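Local coordinates for ESSC (Geobacillus thermodenitrificans, PDB 5FWH), which forms the N-terminal forkhead-associated region of EssC, an FtsK/SpoIIIE-type ATPase of the bacterial type VII secretion apparatus, which is thought to power protein export, at residues 123-128 with 168-173. Numbering follows the deposited sequence.
Sequences FSLRKH and FVFIEE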
ATOM      1  N   PHE A 123       9.695   2.795  -8.891  1.00 42.20           N
ATOM      2  CA  PHE A 123       9.382   4.173  -9.263  1.00 42.78           C
ATOM      3  C   PHE A 123      10.557   5.034  -8.877  1.00 42.18           C
ATOM      4  O   PHE A 123      11.432   4.560  -8.218  1.00 42.10           O
ATOM      5  CB  PHE A 123       8.054   4.641  -8.581  1.00 39.42           C
ATOM      6  CG  PHE A 123       8.094   4.673  -7.057  1.00 38.67           C
ATOM      7  CD1 PHE A 123       8.481   5.843  -6.362  1.00 36.14           C
ATOM      8  CD2 PHE A 123       7.642   3.579  -6.301  1.00 38.33           C
ATOM      9  CE1 PHE A 123       8.528   5.897  -4.975  1.00 34.22           C
ATOM     10  CE2 PHE A 123       7.631   3.664  -4.875  1.00 34.85           C
ATOM     11  CZ  PHE A 123       8.115   4.794  -4.230  1.00 33.99           C
ATOM     12  N   SER A 124      10.644   6.267  -9.335  1.00 43.50           N
ATOM     13  CA  SER A 124      11.713   7.100  -8.832  1.00 44.92           C
ATOM     14  C   SER A 124      11.139   8.354  -8.283  1.00 42.09           C
ATOM     15  O   SER A 124      10.027   8.679  -8.580  1.00 44.62           O
ATOM     16  CB  SER A 124      12.806   7.364  -9.877  1.00 46.89           C
ATOM     17  OG  SER A 124      12.304   8.162 -10.901  1.00 52.07           O
ATOM     18  N   LEU A 125      11.864   8.984  -7.376  1.00 42.54           N
ATOM     19  CA  LEU A 125      11.506  10.295  -6.808  1.00 42.10           C
ATOM     20  C   LEU A 125      12.594  11.295  -7.208  1.00 46.65           C
ATOM     21  O   LEU A 125      13.780  11.019  -7.023  1.00 46.45           O
ATOM     22  CB  LEU A 125      11.402  10.206  -5.316  1.00 39.23           C
ATOM     23  CG  LEU A 125      10.309   9.258  -4.754  1.00 37.50           C
ATOM     24  CD1 LEU A 125      10.391   9.278  -3.236  1.00 36.64           C
ATOM     25  CD2 LEU A 125       8.919   9.717  -5.031  1.00 38.15           C
ATOM     26  N   ARG A 126      12.198  12.444  -7.736  1.00 48.17           N
ATOM     27  CA  ARG A 126      13.160  13.454  -8.134  1.00 53.12           C
ATOM     28  C   ARG A 126      12.818  14.827  -7.680  1.00 54.08           C
ATOM     29  O   ARG A 126      11.670  15.290  -7.823  1.00 48.20           O
ATOM     30  CB  ARG A 126      13.216  13.550  -9.636  1.00 59.56           C
ATOM     31  CG  ARG A 126      14.100  12.524 -10.226  1.00 62.98           C
ATOM     32  CD  ARG A 126      14.094  12.640 -11.717  1.00 70.23           C
ATOM     33  NE  ARG A 126      14.371  11.322 -12.239  1.00 75.65           N
ATOM     34  CZ  ARG A 126      14.049  10.896 -13.451  1.00 81.49           C
ATOM     35  NH1 ARG A 126      13.470  11.690 -14.366  1.00 80.82           N
ATOM     36  NH2 ARG A 126      14.358   9.638 -13.750  1.00 89.15           N
ATOM     37  N   LYS A 127      13.853  15.494  -7.212  1.00 55.97           N
ATOM     38  CA  LYS A 127      13.716  16.770  -6.613  1.00 61.26           C
ATOM     39  C   LYS A 127      14.013  17.846  -7.635  1.00 64.54           C
ATOM     40  O   LYS A 127      15.057  17.818  -8.291  1.00 69.30           O
ATOM     41  CB  LYS A 127      14.665  16.884  -5.446  1.00 61.81           C
ATOM     42  CG  LYS A 127      14.233  17.953  -4.489  1.00 65.31           C
ATOM     43  CD  LYS A 127      15.095  17.914  -3.264  1.00 70.66           C
ATOM     44  CE  LYS A 127      14.575  18.894  -2.245  1.00 74.03           C
ATOM     45  NZ  LYS A 127      15.673  19.296  -1.322  1.00 78.38           N
ATOM     46  N   HIS A 128      13.074  18.759  -7.807  1.00 68.33           N
ATOM     47  CA  HIS A 128      13.244  19.901  -8.718  1.00 73.41           C
ATOM     48  C   HIS A 128      12.841  21.140  -7.924  1.00 70.80           C
ATOM     49  O   HIS A 128      11.781  21.155  -7.324  1.00 65.70           O
ATOM     50  CB  HIS A 128      12.364  19.773  -9.962  1.00 79.43           C
ATOM     51  CG  HIS A 128      12.604  18.533 -10.786  1.00 83.17           C
ATOM     52  ND1 HIS A 128      13.842  18.189 -11.292  1.00 84.94           N
ATOM     53  CD2 HIS A 128      11.741  17.594 -11.246  1.00 80.12           C
ATOM     54  CE1 HIS A 128      13.736  17.079 -12.003  1.00 82.94           C
ATOM     55  NE2 HIS A 128      12.473  16.697 -11.988  1.00 81.23           N
ATOM     56  N   PHE A 168       4.828   5.381   1.514  1.00 34.33           N
ATOM     57  CA  PHE A 168       5.882   6.394   1.448  1.00 34.92           C
ATOM     58  C   PHE A 168       5.250   7.741   1.649  1.00 38.06           C
ATOM     59  O   PHE A 168       4.276   8.058   0.949  1.00 36.06           O
ATOM     60  CB  PHE A 168       6.570   6.406   0.103  1.00 35.87           C
ATOM     61  CG  PHE A 168       7.117   5.057  -0.323  1.00 35.03           C
ATOM     62  CD1 PHE A 168       6.279   4.113  -0.872  1.00 37.63           C
ATOM     63  CD2 PHE A 168       8.450   4.785  -0.219  1.00 35.43           C
ATOM     64  CE1 PHE A 168       6.747   2.883  -1.308  1.00 37.65           C
ATOM     65  CE2 PHE A 168       8.937   3.537  -0.571  1.00 36.62           C
ATOM     66  CZ  PHE A 168       8.074   2.598  -1.128  1.00 37.61           C
ATOM     67  N   VAL A 169       5.738   8.506   2.633  1.00 39.16           N
ATOM     68  CA  VAL A 169       5.179   9.856   2.938  1.00 41.92           C
ATOM     69  C   VAL A 169       6.322  10.807   3.206  1.00 42.94           C
ATOM     70  O   VAL A 169       7.169  10.511   4.034  1.00 45.16           O
ATOM     71  CB  VAL A 169       4.241   9.881   4.157  1.00 45.63           C
ATOM     72  CG1 VAL A 169       3.469  11.189   4.200  1.00 45.95           C
ATOM     73  CG2 VAL A 169       3.232   8.740   4.088  1.00 49.35           C
ATOM     74  N   PHE A 170       6.403  11.915   2.462  1.00 43.87           N
ATOM     75  CA  PHE A 170       7.311  12.990   2.831  1.00 46.59           C
ATOM     76  C   PHE A 170       6.656  13.678   4.060  1.00 53.25           C
ATOM     77  O   PHE A 170       5.506  14.200   4.015  1.00 56.27           O
ATOM     78  CB  PHE A 170       7.553  13.982   1.676  1.00 46.94           C
ATOM     79  CG  PHE A 170       8.645  13.533   0.718  1.00 45.70           C
ATOM     80  CD1 PHE A 170       9.977  13.635   1.078  1.00 42.68           C
ATOM     81  CD2 PHE A 170       8.319  12.954  -0.505  1.00 45.35           C
ATOM     82  CE1 PHE A 170      10.967  13.203   0.229  1.00 45.52           C
ATOM     83  CE2 PHE A 170       9.293  12.506  -1.367  1.00 43.51           C
ATOM     84  CZ  PHE A 170      10.636  12.628  -1.000  1.00 44.00           C
ATOM     85  N   ILE A 171       7.369  13.642   5.158  1.00 54.35           N
ATOM     86  CA  ILE A 171       6.947  14.385   6.334  1.00 59.43           C
ATOM     87  C   ILE A 171       7.217  15.865   6.042  1.00 61.64           C
ATOM     88  O   ILE A 171       6.381  16.716   6.300  1.00 61.08           O
ATOM     89  CB  ILE A 171       7.784  14.035   7.572  1.00 58.62           C
ATOM     90  CG1 ILE A 171       7.622  12.561   7.971  1.00 58.32           C
ATOM     91  CG2 ILE A 171       7.439  14.971   8.726  1.00 63.34           C
ATOM     92  CD1 ILE A 171       6.235  12.142   8.380  1.00 60.49           C
ATOM     93  N   GLU A 172       8.441  16.105   5.566  1.00 63.68           N
ATOM     94  CA  GLU A 172       8.983  17.383   5.159  1.00 68.54           C
ATOM     95  C   GLU A 172       9.699  17.120   3.846  1.00 65.46           C
ATOM     96  O   GLU A 172       9.919  15.950   3.435  1.00 57.21           O
ATOM     97  CB  GLU A 172       9.975  17.860   6.232  1.00 75.92           C
ATOM     98  CG  GLU A 172      10.847  19.098   5.971  1.00 82.76           C
ATOM     99  CD  GLU A 172      10.117  20.370   5.577  1.00 86.62           C
ATOM    100  OE1 GLU A 172       9.591  20.441   4.428  1.00 87.25           O
ATOM    101  OE2 GLU A 172      10.126  21.313   6.403  1.00 91.18           O
ATOM    102  N   GLU A 173      10.052  18.208   3.184  1.00 61.76           N
ATOM    103  CA  GLU A 173      10.889  18.186   2.007  1.00 61.36           C
ATOM    104  C   GLU A 173      12.147  17.366   2.162  1.00 56.43           C
ATOM    105  O   GLU A 173      12.666  16.815   1.166  1.00 52.05           O
ATOM    106  CB  GLU A 173      11.309  19.597   1.691  1.00 64.53           C
ATOM    107  CG  GLU A 173      12.034  19.783   0.371  1.00 66.53           C
ATOM    108  CD  GLU A 173      12.923  21.022   0.384  1.00 70.85           C
ATOM    109  OE1 GLU A 173      12.686  21.952   1.205  1.00 74.77           O
ATOM    110  OE2 GLU A 173      13.882  21.054  -0.415  1.00 69.42           O
TER
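Lys127 NZ donates to Glu173 OE2 over 2.7 Å, a salt bridge that reaches the carboxylate oxygen on its anti side, 27° out of the carboxylate plane. Lys127 CE is pressed to 2.9 Å from the same Glu173 OE2, which makes the bond short but not ideally directed. Lys127 can span the gap because CG stands anti to its backbone N (chi1 -159°) and the chain stays extended to NZ; the Glu173 side chain meets it at roughly a right angle. Without the carboxylate, as with an alanine at this position, the Lys127 ammonium would probably lose this mate and its long chain would be freer to swing. Glu173 N is tied to Glu172 OE1 at 2.6 Å, next to the classic beta bulge at Ile171 and Glu172. Strands 123-128 and 166-170 belong to different sheets of the FHA beta sandwich: Leu125 CA and Phe168 CA lie 10.7 Å apart, too far for backbone pairing, and side chains join the layers. Inside, the edge of Phe123 points at the face of Phe168, planes at 88°: a T-shaped stack in which Phe123 CZ sits over the centre of the Phe168 ring. Leu125 CD1 meets Phe170 CE2 obliquely at 3.9 Å, while Trp132 stacks on Phe170, touches Leu125 and Lys127, and hydrogen-bonds through NE1 to Glu173 O.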